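Local coordinates for protein cyanophage-like gp41-1 intein (Metagenome, PDB 6QAZ) that probably carries out protein splicing as a naturally split intein, excising itself and joining its flanking sequences through a peptide bond, at residues A[2-6]-A[60-66]; A[44-50]-A[102-108]. All coordinates share one frame; numbering follows the deposited sequence.

In the fold
Contact 1 (2-6 with 60-66) is largely buried near the middle of the chain, whereas contact 2 (44-50 with 102-108) lies further out, on the surface. Both belong to one antiparallel sheet: strands 45-54 and 59-63 follow each other in sequence and pair, and strand 5-6 pairs with 93-113. The chemistry follows the place. Contact 1 has few backbone bonds, a leucine methyl over a histidine ring and a small serine-centred network; contact 2 is a longer backbone ladder broken by one beta bulge, with lysines and acidic residues on its outer face. They meet at the D6-R106 salt bridge and where A4 packs on L108.

Contact 1 of 2, residues A[2-6]-A[60-66]; sequences GGALD and IICSEEH
L5 packs on H66 in the tightly packed part of this contact. The leucine CD2 sits almost over the middle of the imidazole face, 3.7 Å from the ring centroid and 10° off the normal, a CH-pi contact. A chi1 of -68°, with CG beside the backbone N, turns the side chain onto that face, where CD2 also reaches C62 CB (3.7 Å) and I60 CD1 (3.9 Å). Either side of L5 the backbones are joined: S63 N donates to A4 O at 3.0 Å, and D6 N to I61 O at 2.9 Å. S63 OG receives a weak bond from A4 N (3.0 Å, bent to 125°) and donates to E65 OE2, though the modelled E65 carboxylate is doubtful beside G3. Towards G2, which is exposed, the contact loosens. S63 to H66 form a type I turn whose S-x-x-H sequence resembles the block B motif of inteins, and A4 probably occupies the place of the intein's first residue. H66 NE2 is hydrogen-bonded to T126 OG1, and F68 meets the imidazole edge-to-face. Strand 59-63 pairs with 45-54, L5 makes a backbone hydrogen bond with I109 of strand 93-113, and F119 of strand 118-121 touches the L5 side chain.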
loop_
_atom_site.group_PDB
_atom_site.type_symbol
_atom_site.label_atom_id
_atom_site.label_comp_id
_atom_site.label_asym_id
_atom_site.label_seq_id
_atom_site.Cartn_x
_atom_site.Cartn_y
_atom_site.Cartn_z
ATOM N N GLY A 2 3.003 10.977 -3.355
ATOM C CA GLY A 2 4.381 10.678 -3.033
ATOM C C GLY A 2 4.532 9.343 -2.348
ATOM O O GLY A 2 3.575 8.725 -1.835
ATOM N N GLY A 3 5.769 8.897 -2.326
ATOM C CA GLY A 3 6.156 7.576 -1.837
ATOM C C GLY A 3 5.762 6.476 -2.793
ATOM O O GLY A 3 5.359 6.751 -3.904
ATOM N N ALA A 4 5.874 5.235 -2.349
ATOM C CA ALA A 4 5.926 4.107 -3.272
ATOM C C ALA A 4 5.937 2.793 -2.499
ATOM O O ALA A 4 6.156 2.753 -1.275
ATOM C CB ALA A 4 7.124 4.259 -4.185
ATOM N N LEU A 5 5.725 1.717 -3.235
ATOM C CA LEU A 5 5.544 0.359 -2.727
ATOM C C LEU A 5 6.557 -0.589 -3.374
ATOM O O LEU A 5 6.973 -0.435 -4.520
ATOM C CB LEU A 5 4.143 -0.135 -3.043
ATOM C CG LEU A 5 3.028 0.575 -2.289
ATOM C CD1 LEU A 5 1.664 0.152 -2.769
ATOM C CD2 LEU A 5 3.122 0.391 -0.834
ATOM N N ASP A 6 6.878 -1.676 -2.658
ATOM C CA ASP A 6 7.757 -2.704 -3.233
ATOM C C ASP A 6 7.185 -3.240 -4.525
ATOM O O ASP A 6 5.967 -3.452 -4.649
ATOM C CB ASP A 6 7.951 -3.816 -2.220
ATOM C CG ASP A 6 9.000 -4.791 -2.659
ATOM O OD1 ASP A 6 10.177 -4.401 -2.610
ATOM O OD2 ASP A 6 8.630 -5.902 -3.112
ATOM N N ILE A 60 3.803 -5.453 4.357
ATOM C CA ILE A 60 3.919 -4.588 3.180
ATOM C C ILE A 60 5.214 -3.815 3.297
ATOM O O ILE A 60 5.602 -3.429 4.414
ATOM C CB ILE A 60 2.678 -3.702 3.005
ATOM C CG1 ILE A 60 2.711 -2.921 1.753
ATOM C CG2 ILE A 60 2.512 -2.786 4.182
ATOM C CD1 ILE A 60 1.326 -2.330 1.379
ATOM N N ILE A 61 5.845 -3.560 2.183
ATOM C CA ILE A 61 7.103 -2.781 2.115
ATOM C C ILE A 61 6.813 -1.512 1.335
ATOM O O ILE A 61 6.330 -1.553 0.199
ATOM C CB ILE A 61 8.233 -3.626 1.522
ATOM C CG1 ILE A 61 8.620 -4.741 2.500
ATOM C CG2 ILE A 61 9.446 -2.752 1.204
ATOM C CD1 ILE A 61 9.604 -5.718 1.923
ATOM N N CYS A 62 7.189 -0.389 1.934
ATOM C CA CYS A 62 6.856 0.916 1.355
ATOM C C CYS A 62 7.907 1.943 1.741
ATOM O O CYS A 62 8.770 1.710 2.589
ATOM C CB CYS A 62 5.473 1.370 1.814
ATOM S SG CYS A 62 5.343 1.645 3.602
ATOM N N SER A 63 7.792 3.122 1.158
ATOM C CA SER A 63 8.654 4.254 1.515
ATOM C C SER A 63 8.093 5.003 2.710
ATOM O O SER A 63 6.949 4.794 3.153
ATOM C CB SER A 63 8.841 5.167 0.344
ATOM O OG SER A 63 7.621 5.791 0.006
ATOM N N GLU A 64 8.888 5.934 3.231
ATOM C CA GLU A 64 8.513 6.620 4.473
ATOM C C GLU A 64 7.308 7.536 4.298
ATOM O O GLU A 64 6.632 7.819 5.289
ATOM C CB GLU A 64 9.652 7.415 5.101
ATOM C CG GLU A 64 10.049 8.645 4.320
ATOM C CD GLU A 64 11.087 9.494 5.007
ATOM O OE1 GLU A 64 11.116 9.466 6.253
ATOM O OE2 GLU A 64 11.842 10.182 4.286
ATOM N N GLU A 65 7.056 8.007 3.083
ATOM C CA GLU A 65 5.944 8.945 2.900
ATOM C C GLU A 65 4.686 8.243 2.406
ATOM O O GLU A 65 3.645 8.915 2.266
ATOM C CB GLU A 65 6.297 10.132 2.108
ATOM C CG GLU A 65 6.309 9.916 0.701
ATOM C CD GLU A 65 7.612 9.433 0.128
ATOM O OE1 GLU A 65 8.154 10.128 -0.748
ATOM O OE2 GLU A 65 8.069 8.342 0.567
ATOM N N HIS A 66 4.721 6.944 2.174
ATOM C CA HIS A 66 3.549 6.247 1.635
ATOM C C HIS A 66 2.432 6.198 2.677
ATOM O O HIS A 66 2.652 5.781 3.831
ATOM C CB HIS A 66 3.957 4.843 1.206
ATOM C CG HIS A 66 2.827 4.153 0.546
ATOM N ND1 HIS A 66 2.486 4.336 -0.773
ATOM C CD2 HIS A 66 1.834 3.407 1.062
ATOM C CE1 HIS A 66 1.334 3.761 -1.009
ATOM N NE2 HIS A 66 0.933 3.173 0.068
HETATM O O HOH W 1 3.081 11.012 0.393
HETATM O O HOH W 2 7.809 10.633 -3.180
#

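Contact 2 of 2, residues A[44-50]-A[102-108]; sequences KSKKKSY and ELDEREL
S45, K47 and S49 carry the backbone pairing with strand 102-108. The amide and carbonyl of S45 both bond L108, and those of K47 both bond R106 (R106 N to K47 O 3.0 Å), so S45-L108 and K47-R106 are hydrogen-bonded antiparallel pairs; K46-E107, K48-E105 and, past the bulge, Y50-E102 are non-hydrogen-bonded. Beyond K48 the register slips by one residue. S49 there faces both L103 and D104: its O accepts from L103 N at 2.8 Å, while its N and OG both donate to D104 O. The OG bond, 2.8 Å, lies in the carbonyl plane, whereas N approaches from above it.

The face with K46, K48, E102, E105 and E107 is rich in charge, but the one salt bridge across it is K48-E102. In the modelled conformer K48 bends at chi2, chi3 and chi4, curling its chain across E102 at about a right angle so that NZ meets OE2 of E102 nearly along the C-O bond, at 2.8 Å. On the other face R106 grips D104 side-on, NE and NH2 both reaching OD1 (3.1 and 2.9 Å) on its syn side; NH1 turns to D6. This fixes the guanidinium beside S49, and a citrate, probably from crystallisation, bonds NH2.

Apolar contact is sparser. The Y50 ring runs alongside E102, CE2 to CG 3.7 Å, and K47 CB touches L108 CD1 at 3.9 Å.

The arrangement is an antiparallel strand pair interrupted by a beta bulge at L103-D104, part of the long, curved strands that build the all-beta Hint fold of inteins.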
loop_
_atom_site.group_PDB
_atom_site.type_symbol
_atom_site.label_atom_id
_atom_site.label_comp_id
_atom_site.label_asym_id
_atom_site.label_seq_id
_atom_site.Cartn_x
_atom_site.Cartn_y
_atom_site.Cartn_z
ATOM N N LYS A 44 9.300 4.516 -11.716
ATOM C CA LYS A 44 9.969 3.766 -10.654
ATOM C C LYS A 44 11.038 4.678 -10.046
ATOM O O LYS A 44 11.650 5.456 -10.732
ATOM C CB LYS A 44 10.780 2.572 -11.159
ATOM C CG LYS A 44 10.117 1.214 -11.088
ATOM C CD LYS A 44 10.754 0.191 -12.000
ATOM C CE LYS A 44 12.271 0.207 -12.046
ATOM N NZ LYS A 44 12.822 -0.934 -12.813
ATOM N N SER A 45 11.300 4.514 -8.774
ATOM C CA SER A 45 12.194 5.374 -7.991
ATOM C C SER A 45 12.904 4.533 -6.957
ATOM O O SER A 45 12.316 3.684 -6.436
ATOM C CB SER A 45 11.442 6.541 -7.334
ATOM O OG SER A 45 10.472 6.053 -6.406
ATOM N N LYS A 46 14.124 4.904 -6.616
ATOM C CA LYS A 46 14.873 4.229 -5.565
ATOM C C LYS A 46 14.741 5.066 -4.313
ATOM O O LYS A 46 15.071 6.270 -4.327
ATOM C CB LYS A 46 16.334 4.121 -5.951
ATOM C CG LYS A 46 17.121 3.140 -5.101
ATOM C CD LYS A 46 18.514 2.870 -5.623
ATOM C CE LYS A 46 19.223 1.794 -4.828
ATOM N NZ LYS A 46 20.695 1.963 -4.861
ATOM N N LYS A 47 14.257 4.437 -3.261
ATOM C CA LYS A 47 14.000 5.107 -1.980
ATOM C C LYS A 47 14.344 4.133 -0.851
ATOM O O LYS A 47 14.310 2.894 -1.025
ATOM C CB LYS A 47 12.529 5.542 -1.834
ATOM C CG LYS A 47 11.917 6.360 -2.957
ATOM C CD LYS A 47 10.450 6.728 -2.703
ATOM C CE LYS A 47 9.974 7.931 -3.481
ATOM N NZ LYS A 47 9.070 7.553 -4.576
ATOM N N LYS A 48 14.599 4.679 0.323
ATOM C CA LYS A 48 14.646 3.841 1.520
ATOM C C LYS A 48 13.305 3.169 1.729
ATOM O O LYS A 48 12.253 3.806 1.598
ATOM C CB LYS A 48 15.047 4.665 2.745
ATOM C CG LYS A 48 15.263 3.888 4.050
ATOM C CD LYS A 48 16.274 2.744 3.957
ATOM C CE LYS A 48 17.674 3.229 3.661
ATOM N NZ LYS A 48 18.163 4.173 4.694
ATOM N N SER A 49 13.336 1.898 2.089
ATOM C CA SER A 49 12.124 1.095 2.274
ATOM C C SER A 49 11.998 0.654 3.719
ATOM O O SER A 49 12.984 0.581 4.446
ATOM C CB SER A 49 12.112 -0.059 1.325
ATOM O OG SER A 49 13.101 -1.029 1.595
ATOM N N TYR A 50 10.766 0.340 4.082
ATOM C CA TYR A 50 10.344 -0.045 5.424
ATOM C C TYR A 50 9.353 -1.180 5.294
ATOM O O TYR A 50 8.507 -1.179 4.410
ATOM C CB TYR A 50 9.623 1.101 6.137
ATOM C CG TYR A 50 10.481 2.305 6.336
ATOM C CD1 TYR A 50 10.712 3.193 5.297
ATOM C CD2 TYR A 50 11.082 2.570 7.553
ATOM C CE1 TYR A 50 11.543 4.276 5.418
ATOM C CE2 TYR A 50 11.891 3.695 7.715
ATOM C CZ TYR A 50 12.153 4.515 6.627
ATOM O OH TYR A 50 12.961 5.623 6.717
ATOM N N GLU A 102 12.994 -0.631 9.265
ATOM C CA GLU A 102 13.695 -0.004 8.140
ATOM C C GLU A 102 14.521 -1.082 7.453
ATOM O O GLU A 102 15.249 -1.843 8.140
ATOM C CB GLU A 102 14.526 1.169 8.613
ATOM C CG GLU A 102 15.127 1.929 7.456
ATOM C CD GLU A 102 15.880 3.182 7.843
ATOM O OE1 GLU A 102 15.758 3.625 8.997
ATOM O OE2 GLU A 102 16.590 3.704 6.978
ATOM N N LEU A 103 14.446 -1.101 6.144
ATOM C CA LEU A 103 15.202 -2.047 5.323
ATOM C C LEU A 103 16.258 -1.232 4.577
ATOM O O LEU A 103 17.001 -0.481 5.214
ATOM C CB LEU A 103 14.243 -2.840 4.420
ATOM C CG LEU A 103 13.158 -3.632 5.132
ATOM C CD1 LEU A 103 12.329 -4.355 4.091
ATOM C CD2 LEU A 103 13.728 -4.648 6.119
ATOM N N ASP A 104 16.360 -1.450 3.302
ATOM C CA ASP A 104 17.420 -0.933 2.434
ATOM C C ASP A 104 16.831 0.028 1.402
ATOM O O ASP A 104 15.612 0.151 1.256
ATOM C CB ASP A 104 18.122 -2.121 1.773
ATOM C CG ASP A 104 17.203 -3.163 1.142
ATOM O OD1 ASP A 104 15.990 -2.977 1.094
ATOM O OD2 ASP A 104 17.760 -4.202 0.713
ATOM N N GLU A 105 17.692 0.682 0.661
ATOM C CA GLU A 105 17.271 1.420 -0.532
ATOM C C GLU A 105 16.941 0.417 -1.615
ATOM O O GLU A 105 17.742 -0.490 -1.870
ATOM C CB GLU A 105 18.400 2.329 -0.974
ATOM C CG GLU A 105 18.567 3.501 -0.048
ATOM C CD GLU A 105 18.618 4.826 -0.774
ATOM O OE1 GLU A 105 17.635 5.136 -1.503
ATOM O OE2 GLU A 105 19.633 5.532 -0.630
ATOM N N ARG A 106 15.817 0.602 -2.283
ATOM C CA ARG A 106 15.454 -0.296 -3.387
ATOM C C ARG A 106 14.509 0.439 -4.332
ATOM O O ARG A 106 13.949 1.491 -4.000
ATOM C CB ARG A 106 14.813 -1.542 -2.817
ATOM C CG ARG A 106 13.484 -1.282 -2.152
ATOM C CD ARG A 106 12.777 -2.549 -1.702
ATOM N NE ARG A 106 13.516 -3.233 -0.676
ATOM C CZ ARG A 106 13.220 -4.434 -0.213
ATOM N NH1 ARG A 106 12.182 -5.110 -0.675
ATOM N NH2 ARG A 106 13.918 -4.933 0.790
ATOM N N GLU A 107 14.335 -0.149 -5.506
ATOM C CA GLU A 107 13.353 0.367 -6.467
ATOM C C GLU A 107 11.945 0.126 -5.918
ATOM O O GLU A 107 11.649 -0.945 -5.373
ATOM C CB GLU A 107 13.509 -0.355 -7.798
ATOM C CG GLU A 107 14.833 -0.129 -8.484
ATOM C CD GLU A 107 15.119 1.287 -8.936
ATOM O OE1 GLU A 107 14.175 2.042 -9.186
ATOM O OE2 GLU A 107 16.306 1.584 -9.181
ATOM N N LEU A 108 11.108 1.125 -6.070
ATOM C CA LEU A 108 9.718 1.087 -5.617
ATOM C C LEU A 108 8.832 1.670 -6.697
ATOM O O LEU A 108 9.282 2.478 -7.542
ATOM C CB LEU A 108 9.580 1.885 -4.324
ATOM C CG LEU A 108 10.419 1.462 -3.111
ATOM C CD1 LEU A 108 10.202 2.473 -2.013
ATOM C CD2 LEU A 108 10.076 0.095 -2.616
HETATM O O HOH W 3 14.765 4.257 -10.245
HETATM O O HOH W 4 8.135 5.275 -7.682
#